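PDB 5TZJ: glycosyl transferase from Staphylococcus aureus, which belongs to the family 2 glycosyl transferases and binds uridine-diphosphate-N-acetylglucosamine in a pocket of its N-terminal part. Local coordinates for residues T66-A78 with Y168-L180. Sequence-based numbering, arbitrary orientation.
Sequences TNSGGPGKPRNVA and YFPEELKSAEDQL. With UD1 (uridine-diphosphate-N-acetylglucosamine), chain C.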
ATOM      1  N   THR A  66      17.318  12.936 -13.595  1.00 37.40           N
ATOM      2  CA  THR A  66      17.650  13.298 -12.227  1.00 35.52           C
ATOM      3  C   THR A  66      16.796  12.436 -11.299  1.00 33.39           C
ATOM      4  O   THR A  66      15.720  11.973 -11.690  1.00 34.63           O
ATOM      5  CB  THR A  66      17.435  14.794 -12.002  1.00 37.21           C
ATOM      6  OG1 THR A  66      18.234  15.241 -10.889  1.00 39.93           O
ATOM      7  CG2 THR A  66      15.974  15.124 -11.791  1.00 32.39           C
ATOM      8  N   ASN A  67      17.279  12.197 -10.072  1.00 28.60           N
ATOM      9  CA  ASN A  67      16.564  11.273  -9.196  1.00 29.03           C
ATOM     10  C   ASN A  67      15.204  11.852  -8.793  1.00 30.29           C
ATOM     11  O   ASN A  67      15.111  12.973  -8.295  1.00 29.89           O
ATOM     12  CB  ASN A  67      17.383  10.928  -7.959  1.00 31.89           C
ATOM     13  CG  ASN A  67      16.585  10.058  -6.989  1.00 33.73           C
ATOM     14  OD1 ASN A  67      15.961  10.571  -6.047  1.00 34.32           O
ATOM     15  ND2 ASN A  67      16.496   8.757  -7.288  1.00 30.05           N
ATOM     16  N   SER A  68      14.138  11.085  -8.993  1.00 30.84           N
ATOM     17  CA  SER A  68      12.814  11.667  -8.823  1.00 31.58           C
ATOM     18  C   SER A  68      12.330  11.755  -7.377  1.00 34.16           C
ATOM     19  O   SER A  68      11.232  12.272  -7.165  1.00 37.44           O
ATOM     20  CB  SER A  68      11.775  10.871  -9.576  1.00 29.84           C
ATOM     21  OG  SER A  68      11.357   9.766  -8.773  1.00 27.01           O
ATOM     22  N   GLY A  69      13.054  11.231  -6.397  1.00 32.99           N
ATOM     23  CA  GLY A  69      12.553  11.309  -5.047  1.00 37.66           C
ATOM     24  C   GLY A  69      11.669  10.157  -4.599  1.00 40.70           C
ATOM     25  O   GLY A  69      11.033  10.268  -3.538  1.00 38.85           O
ATOM     26  N   GLY A  70      11.593   9.070  -5.375  1.00 35.12           N
ATOM     27  CA  GLY A  70      10.815   7.905  -5.016  1.00 29.72           C
ATOM     28  C   GLY A  70      10.499   7.010  -6.197  1.00 27.76           C
ATOM     29  O   GLY A  70      10.779   7.363  -7.347  1.00 27.21           O
ATOM     30  N   PRO A  71       9.849   5.862  -5.918  1.00 29.38           N
ATOM     31  CA  PRO A  71       9.489   4.886  -6.970  1.00 33.12           C
ATOM     32  C   PRO A  71       8.388   5.343  -7.916  1.00 30.09           C
ATOM     33  O   PRO A  71       8.199   4.721  -8.985  1.00 24.59           O
ATOM     34  CB  PRO A  71       8.968   3.675  -6.157  1.00 32.82           C
ATOM     35  CG  PRO A  71       9.360   3.922  -4.769  1.00 30.04           C
ATOM     36  CD  PRO A  71       9.463   5.395  -4.579  1.00 25.95           C
ATOM     37  N   GLY A  72       7.615   6.350  -7.524  1.00 22.45           N
ATOM     38  CA  GLY A  72       6.399   6.670  -8.262  1.00 31.63           C
ATOM     39  C   GLY A  72       6.673   7.076  -9.701  1.00 30.18           C
ATOM     40  O   GLY A  72       6.118   6.506 -10.640  1.00 26.80           O
ATOM     41  N   LYS A  73       7.550   8.070  -9.890  1.00 29.56           N
ATOM     42  CA  LYS A  73       7.789   8.559 -11.247  1.00 27.01           C
ATOM     43  C   LYS A  73       8.391   7.490 -12.163  1.00 27.98           C
ATOM     44  O   LYS A  73       7.855   7.288 -13.269  1.00 27.90           O
ATOM     45  CB  LYS A  73       8.649   9.823 -11.219  1.00 23.29           C
ATOM     46  CG  LYS A  73       8.840  10.337 -12.663  1.00 28.51           C
ATOM     47  CD  LYS A  73       9.443  11.747 -12.718  1.00 33.20           C
ATOM     48  CE  LYS A  73       9.313  12.334 -14.133  1.00 39.02           C
ATOM     49  NZ  LYS A  73      10.044  13.668 -14.136  1.00 49.16           N
ATOM     50  N   PRO A  74       9.427   6.728 -11.767  1.00 27.08           N
ATOM     51  CA  PRO A  74       9.893   5.668 -12.674  1.00 26.20           C
ATOM     52  C   PRO A  74       8.831   4.634 -12.972  1.00 24.73           C
ATOM     53  O   PRO A  74       8.827   4.095 -14.092  1.00 25.57           O
ATOM     54  CB  PRO A  74      11.107   5.060 -11.956  1.00 24.65           C
ATOM     55  CG  PRO A  74      11.260   5.736 -10.677  1.00 23.81           C
ATOM     56  CD  PRO A  74      10.346   6.936 -10.634  1.00 26.16           C
ATOM     57  N   ARG A  75       7.913   4.322 -12.024  1.00 24.26           N
ATOM     58  CA  ARG A  75       6.905   3.327 -12.383  1.00 24.78           C
ATOM     59  C   ARG A  75       5.891   3.917 -13.359  1.00 27.67           C
ATOM     60  O   ARG A  75       5.444   3.223 -14.294  1.00 26.20           O
ATOM     61  CB  ARG A  75       6.191   2.718 -11.157  1.00 24.52           C
ATOM     62  CG  ARG A  75       7.067   1.937 -10.136  1.00 31.68           C
ATOM     63  CD  ARG A  75       6.199   1.554  -8.888  1.00 31.26           C
ATOM     64  NE  ARG A  75       6.906   0.728  -7.903  1.00 29.15           N
ATOM     65  CZ  ARG A  75       6.793   0.905  -6.590  1.00 28.93           C
ATOM     66  NH1 ARG A  75       6.016   1.886  -6.153  1.00 28.40           N
ATOM     67  NH2 ARG A  75       7.439   0.118  -5.727  1.00 26.70           N
ATOM     68  N   ASN A  76       5.553   5.199 -13.182  1.00 24.97           N
ATOM     69  CA  ASN A  76       4.669   5.908 -14.125  1.00 25.73           C
ATOM     70  C   ASN A  76       5.258   5.955 -15.532  1.00 30.24           C
ATOM     71  O   ASN A  76       4.549   5.722 -16.519  1.00 31.32           O
ATOM     72  CB  ASN A  76       4.423   7.334 -13.634  1.00 25.69           C
ATOM     73  CG  ASN A  76       3.535   7.372 -12.392  1.00 26.64           C
ATOM     74  OD1 ASN A  76       2.836   6.396 -12.109  1.00 26.84           O
ATOM     75  ND2 ASN A  76       3.513   8.502 -11.692  1.00 24.46           N
ATOM     76  N   VAL A  77       6.549   6.281 -15.651  1.00 30.03           N
ATOM     77  CA  VAL A  77       7.198   6.277 -16.965  1.00 27.83           C
ATOM     78  C   VAL A  77       7.125   4.894 -17.577  1.00 31.05           C
ATOM     79  O   VAL A  77       6.794   4.733 -18.767  1.00 29.76           O
ATOM     80  CB  VAL A  77       8.659   6.752 -16.828  1.00 28.97           C
ATOM     81  CG1 VAL A  77       9.412   6.647 -18.181  1.00 28.91           C
ATOM     82  CG2 VAL A  77       8.711   8.138 -16.184  1.00 26.79           C
ATOM     83  N   ALA A  78       7.379   3.862 -16.755  1.00 29.67           N
ATOM     84  CA  ALA A  78       7.324   2.491 -17.249  1.00 31.95           C
ATOM     85  C   ALA A  78       5.906   2.107 -17.641  1.00 36.00           C
ATOM     86  O   ALA A  78       5.704   1.386 -18.632  1.00 35.02           O
ATOM     87  CB  ALA A  78       7.831   1.511 -16.183  1.00 27.97           C
ATOM     88  N   TYR A 168      -2.312   6.383 -11.625  1.00 30.86           N
ATOM     89  CA  TYR A 168      -0.863   6.534 -11.608  1.00 31.62           C
ATOM     90  C   TYR A 168      -0.414   6.635 -10.165  1.00 29.31           C
ATOM     91  O   TYR A 168      -1.223   6.778  -9.255  1.00 31.22           O
ATOM     92  CB  TYR A 168      -0.412   7.758 -12.427  1.00 35.20           C
ATOM     93  CG  TYR A 168      -0.503   7.408 -13.887  1.00 46.96           C
ATOM     94  CD1 TYR A 168       0.470   6.597 -14.480  1.00 51.97           C
ATOM     95  CD2 TYR A 168      -1.603   7.782 -14.651  1.00 51.05           C
ATOM     96  CE1 TYR A 168       0.378   6.209 -15.823  1.00 57.91           C
ATOM     97  CE2 TYR A 168      -1.714   7.398 -16.005  1.00 54.86           C
ATOM     98  CZ  TYR A 168      -0.720   6.612 -16.580  1.00 58.29           C
ATOM     99  OH  TYR A 168      -0.808   6.215 -17.900  1.00 58.37           O
ATOM    100  N   PHE A 169       0.882   6.536  -9.964  1.00 28.48           N
ATOM    101  CA  PHE A 169       1.520   6.773  -8.674  1.00 27.90           C
ATOM    102  C   PHE A 169       1.726   8.268  -8.454  1.00 28.53           C
ATOM    103  O   PHE A 169       2.147   8.978  -9.377  1.00 36.29           O
ATOM    104  CB  PHE A 169       2.890   6.059  -8.619  1.00 29.18           C
ATOM    105  CG  PHE A 169       2.781   4.549  -8.663  1.00 28.27           C
ATOM    106  CD1 PHE A 169       2.477   3.830  -7.507  1.00 27.75           C
ATOM    107  CD2 PHE A 169       2.936   3.863  -9.848  1.00 29.24           C
ATOM    108  CE1 PHE A 169       2.371   2.467  -7.519  1.00 26.30           C
ATOM    109  CE2 PHE A 169       2.808   2.478  -9.868  1.00 29.43           C
ATOM    110  CZ  PHE A 169       2.520   1.775  -8.680  1.00 24.73           C
ATOM    111  N   PRO A 170       1.487   8.770  -7.247  1.00 29.73           N
ATOM    112  CA  PRO A 170       1.990  10.115  -6.915  1.00 32.92           C
ATOM    113  C   PRO A 170       3.504  10.148  -7.082  1.00 30.98           C
ATOM    114  O   PRO A 170       4.194   9.187  -6.742  1.00 34.83           O
ATOM    115  CB  PRO A 170       1.588  10.295  -5.447  1.00 33.54           C
ATOM    116  CG  PRO A 170       0.400   9.369  -5.288  1.00 35.61           C
ATOM    117  CD  PRO A 170       0.696   8.179  -6.153  1.00 32.12           C
ATOM    118  N   GLU A 171       4.019  11.255  -7.592  1.00 30.18           N
ATOM    119  CA  GLU A 171       5.446  11.391  -7.829  1.00 32.90           C
ATOM    120  C   GLU A 171       6.095  12.312  -6.787  1.00 38.66           C
ATOM    121  O   GLU A 171       5.414  13.084  -6.118  1.00 40.08           O
ATOM    122  CB  GLU A 171       5.659  11.920  -9.248  1.00 35.60           C
ATOM    123  CG  GLU A 171       4.968  11.017 -10.284  1.00 34.05           C
ATOM    124  CD  GLU A 171       5.302  11.415 -11.715  1.00 34.79           C
ATOM    125  OE1 GLU A 171       5.771  12.535 -11.890  1.00 37.43           O
ATOM    126  OE2 GLU A 171       5.093  10.609 -12.648  1.00 32.97           O
ATOM    127  N   GLU A 172       7.436  12.225  -6.670  1.00 44.14           N
ATOM    128  CA  GLU A 172       8.230  12.977  -5.664  1.00 47.99           C
ATOM    129  C   GLU A 172       7.791  12.685  -4.221  1.00 47.69           C
ATOM    130  O   GLU A 172       7.662  13.584  -3.392  1.00 48.90           O
ATOM    131  CB  GLU A 172       8.188  14.482  -5.937  1.00 53.38           C
ATOM    132  CG  GLU A 172       9.306  14.947  -6.845  1.00 63.41           C
ATOM    133  CD  GLU A 172       9.233  16.420  -7.187  1.00 70.21           C
ATOM    134  OE1 GLU A 172       9.838  16.834  -8.209  1.00 75.05           O
ATOM    135  OE2 GLU A 172       8.579  17.167  -6.425  1.00 69.45           O
ATOM    136  N   LEU A 173       7.575  11.415  -3.904  1.00 45.51           N
ATOM    137  CA  LEU A 173       7.069  11.027  -2.592  1.00 42.64           C
ATOM    138  C   LEU A 173       7.770   9.733  -2.207  1.00 44.06           C
ATOM    139  O   LEU A 173       7.694   8.725  -2.940  1.00 37.67           O
ATOM    140  CB  LEU A 173       5.543  10.871  -2.638  1.00 37.84           C
ATOM    141  CG  LEU A 173       4.947  10.229  -1.421  1.00 42.33           C
ATOM    142  CD1 LEU A 173       5.053  11.215  -0.255  1.00 45.97           C
ATOM    143  CD2 LEU A 173       3.497   9.832  -1.740  1.00 38.63           C
ATOM    144  N   LYS A 174       8.485   9.774  -1.078  1.00 48.39           N
ATOM    145  CA  LYS A 174       9.356   8.655  -0.729  1.00 52.61           C
ATOM    146  C   LYS A 174       8.561   7.372  -0.478  1.00 49.29           C
ATOM    147  O   LYS A 174       9.028   6.277  -0.827  1.00 46.70           O
ATOM    148  CB  LYS A 174      10.231   8.997   0.482  1.00 58.59           C
ATOM    149  CG  LYS A 174      11.133  10.223   0.301  1.00 63.10           C
ATOM    150  CD  LYS A 174      12.470   9.869  -0.318  1.00 63.99           C
ATOM    151  CE  LYS A 174      13.310  11.109  -0.525  1.00 68.34           C
ATOM    152  NZ  LYS A 174      14.668  10.773  -1.049  1.00 73.61           N
ATOM    153  N   SER A 175       7.363   7.479   0.109  1.00 45.31           N
ATOM    154  CA  SER A 175       6.580   6.298   0.493  1.00 45.54           C
ATOM    155  C   SER A 175       5.109   6.681   0.715  1.00 45.00           C
ATOM    156  O   SER A 175       4.743   7.862   0.763  1.00 46.77           O
ATOM    157  CB  SER A 175       7.155   5.627   1.760  1.00 49.27           C
ATOM    158  OG  SER A 175       7.059   6.478   2.919  1.00 49.82           O
ATOM    159  N   ALA A 176       4.275   5.649   0.899  1.00 37.91           N
ATOM    160  CA  ALA A 176       2.814   5.699   0.911  1.00 40.27           C
ATOM    161  C   ALA A 176       2.213   6.021  -0.459  1.00 37.27           C
ATOM    162  O   ALA A 176       0.982   5.998  -0.599  1.00 36.26           O
ATOM    163  CB  ALA A 176       2.258   6.679   1.957  1.00 43.46           C
ATOM    164  N   GLU A 177       3.040   6.253  -1.482  1.00 35.09           N
ATOM    165  CA  GLU A 177       2.564   6.483  -2.849  1.00 36.37           C
ATOM    166  C   GLU A 177       1.782   5.276  -3.379  1.00 33.20           C
ATOM    167  O   GLU A 177       0.846   5.427  -4.176  1.00 36.39           O
ATOM    168  CB  GLU A 177       3.783   6.868  -3.744  1.00 35.19           C
ATOM    169  CG  GLU A 177       4.646   5.732  -4.370  1.00 39.25           C
ATOM    170  CD  GLU A 177       5.227   4.643  -3.394  1.00 46.62           C
ATOM    171  OE1 GLU A 177       5.459   3.493  -3.851  1.00 45.28           O
ATOM    172  OE2 GLU A 177       5.465   4.894  -2.191  1.00 52.27           O
ATOM    173  N   ASP A 178       2.080   4.086  -2.889  1.00 25.05           N
ATOM    174  CA  ASP A 178       1.385   2.917  -3.423  1.00 22.97           C
ATOM    175  C   ASP A 178      -0.032   2.834  -2.884  1.00 25.10           C
ATOM    176  O   ASP A 178      -0.915   2.277  -3.535  1.00 25.99           O
ATOM    177  CB  ASP A 178       2.176   1.649  -3.085  1.00 27.62           C
ATOM    178  CG  ASP A 178       2.656   1.609  -1.608  1.00 34.98           C
ATOM    179  OD1 ASP A 178       2.531   2.614  -0.854  1.00 35.86           O
ATOM    180  OD2 ASP A 178       3.184   0.559  -1.202  1.00 40.14           O
ATOM    181  N   GLN A 179      -0.282   3.400  -1.705  1.00 22.51           N
ATOM    182  CA  GLN A 179      -1.572   3.141  -1.075  1.00 22.87           C
ATOM    183  C   GLN A 179      -2.702   3.698  -1.927  1.00 24.97           C
ATOM    184  O   GLN A 179      -3.728   3.031  -2.114  1.00 26.21           O
ATOM    185  CB  GLN A 179      -1.607   3.746   0.322  1.00 20.61           C
ATOM    186  CG  GLN A 179      -0.626   3.000   1.270  1.00 25.81           C
ATOM    187  CD  GLN A 179      -0.833   3.381   2.718  1.00 29.83           C
ATOM    188  OE1 GLN A 179      -1.960   3.693   3.150  1.00 29.07           O
ATOM    189  NE2 GLN A 179       0.239   3.334   3.488  1.00 33.82           N
ATOM    190  N   LEU A 180      -2.508   4.904  -2.479  1.00 22.18           N
ATOM    191  CA  LEU A 180      -3.553   5.524  -3.298  1.00 21.62           C
ATOM    192  C   LEU A 180      -3.699   4.762  -4.616  1.00 21.18           C
ATOM    193  O   LEU A 180      -4.815   4.469  -5.057  1.00 26.47           O
ATOM    194  CB  LEU A 180      -3.194   7.004  -3.533  1.00 24.49           C
ATOM    195  CG  LEU A 180      -4.095   7.875  -4.448  1.00 23.28           C
ATOM    196  CD1 LEU A 180      -5.531   7.853  -3.901  1.00 24.26           C
ATOM    197  CD2 LEU A 180      -3.561   9.328  -4.614  1.00 21.32           C
TER
HETATM  198  C1' UD1 C 401       8.203  -0.899   0.062  1.00 53.83           C
HETATM  199  C2' UD1 C 401       7.211  -1.389  -0.986  1.00 53.20           C
HETATM  200  C3' UD1 C 401       7.535  -0.666  -2.250  1.00 49.49           C
HETATM  201  C4' UD1 C 401       7.106   0.745  -2.048  1.00 45.50           C
HETATM  202  C5' UD1 C 401       8.073   1.382  -1.047  1.00 47.92           C
HETATM  203  C6' UD1 C 401       7.683   2.803  -0.762  1.00 46.01           C
HETATM  204  C7' UD1 C 401       6.446  -3.690  -0.336  1.00 51.57           C
HETATM  205  C8' UD1 C 401       5.514  -3.049   0.676  1.00 52.02           C
HETATM  206  N2' UD1 C 401       7.303  -2.866  -1.151  1.00 51.45           N
HETATM  207  O1' UD1 C 401       9.448  -1.321  -0.358  1.00 51.77           O
HETATM  208  O3' UD1 C 401       6.929  -1.288  -3.418  1.00 47.84           O
HETATM  209  O4' UD1 C 401       7.113   1.435  -3.282  1.00 46.38           O
HETATM  210  O5' UD1 C 401       8.083   0.602   0.222  1.00 53.01           O
HETATM  211  O6' UD1 C 401       6.290   2.885  -0.583  1.00 43.70           O
HETATM  212  O7' UD1 C 401       6.502  -4.861  -0.458  1.00 53.41           O
HETATM  213  N1  UD1 C 401      13.387   3.487  -6.115  1.00 32.82           N
HETATM  214  C2  UD1 C 401      13.374   4.469  -7.236  1.00 30.65           C
HETATM  215  N3  UD1 C 401      13.775   5.893  -7.006  1.00 27.32           N
HETATM  216  C4  UD1 C 401      14.165   6.301  -5.660  1.00 31.60           C
HETATM  217  C5  UD1 C 401      14.150   5.316  -4.529  1.00 33.91           C
HETATM  218  C6  UD1 C 401      13.753   3.909  -4.773  1.00 35.71           C
HETATM  219  O2  UD1 C 401      13.055   4.117  -8.308  1.00 30.50           O
HETATM  220  O4  UD1 C 401      14.485   7.430  -5.476  1.00 28.67           O
HETATM  221  C1B UD1 C 401      12.938   2.142  -6.370  1.00 34.79           C
HETATM  222  C2B UD1 C 401      13.873   0.979  -5.724  1.00 33.95           C
HETATM  223  O2' UD1 C 401      15.026   0.734  -6.622  1.00 31.68           O
HETATM  224  C3B UD1 C 401      13.047  -0.057  -5.577  1.00 30.75           C
HETATM  225  C4B UD1 C 401      11.648   0.548  -5.340  1.00 34.18           C
HETATM  226  O4B UD1 C 401      11.744   2.016  -5.793  1.00 33.51           O
HETATM  227  O3B UD1 C 401      12.929  -0.857  -6.849  1.00 30.57           O
HETATM  228  C5B UD1 C 401      11.219   0.551  -3.980  1.00 36.94           C
HETATM  229  O5B UD1 C 401      12.133   1.269  -3.198  1.00 36.07           O
HETATM  230  PA  UD1 C 401      12.704   0.505  -1.852  1.00 42.78           P
HETATM  231  O1A UD1 C 401      13.883   1.256  -1.290  1.00 41.20           O
HETATM  232  O2A UD1 C 401      13.061  -0.932  -2.187  1.00 42.52           O
HETATM  233  O3A UD1 C 401      11.396   0.523  -0.817  1.00 48.33           O
HETATM  234  PB  UD1 C 401      10.873  -0.682   0.188  1.00 48.63           P
HETATM  235  O1B UD1 C 401      11.851  -1.825   0.338  1.00 48.78           O
HETATM  236  O2B UD1 C 401      10.779   0.079   1.502  1.00 47.96           O
HETATM  237  O   HOH W   1      14.728   9.371  -3.925  1.00 42.65           O
HETATM  238  O   HOH W   2       9.180   9.478  -7.726  1.00 32.92           O
HETATM  239  O   HOH W   3       7.306   8.586  -5.466  1.00 41.85           O
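R75 lays its CD over one face of the F169 ring, 3.9 Å from the centroid, while OD1 of N76 sits at the edge of that ring and, in plane, at the edge of the Y168 ring. CB of P71 lies over one face of the R75 guanidinium, toward its rim, and OE1 of E177 meets its edge in a salt bridge, 2.9 Å from NH1 on the anti lone pair. The extended R75 chain carries the guanidinium past the ring to the sugar of UD1, where NH2 bonds O4' at 2.8 Å. With chi1 at 85° and a kink at the next bond (chi2 -54°), the E177 chain turns both carboxylate oxygens to UD1: OE1 accepts from O4' and OE2 from O6'.

One residue further along helix 72-81, the N76 amide bridges the backbone of F169 and the carboxylate of E171. OD1 accepts from F169 N at 2.9 Å, and ND2 gives one hydrogen to F169 O (2.7 Å) and the other to E171 OE2 (2.8 Å, 173°), both in the amide plane. These three bonds fix the flip of the amide. G72 packs its CA against F169 CB (3.6 Å).

D91 also pairs with R75 NH2, so two carboxylates hold the guanidinium in place. O4' of UD1 accepts from R75 and donates to E177; both segments thus grip one hydroxyl, consistent with a shared role in holding the sugar.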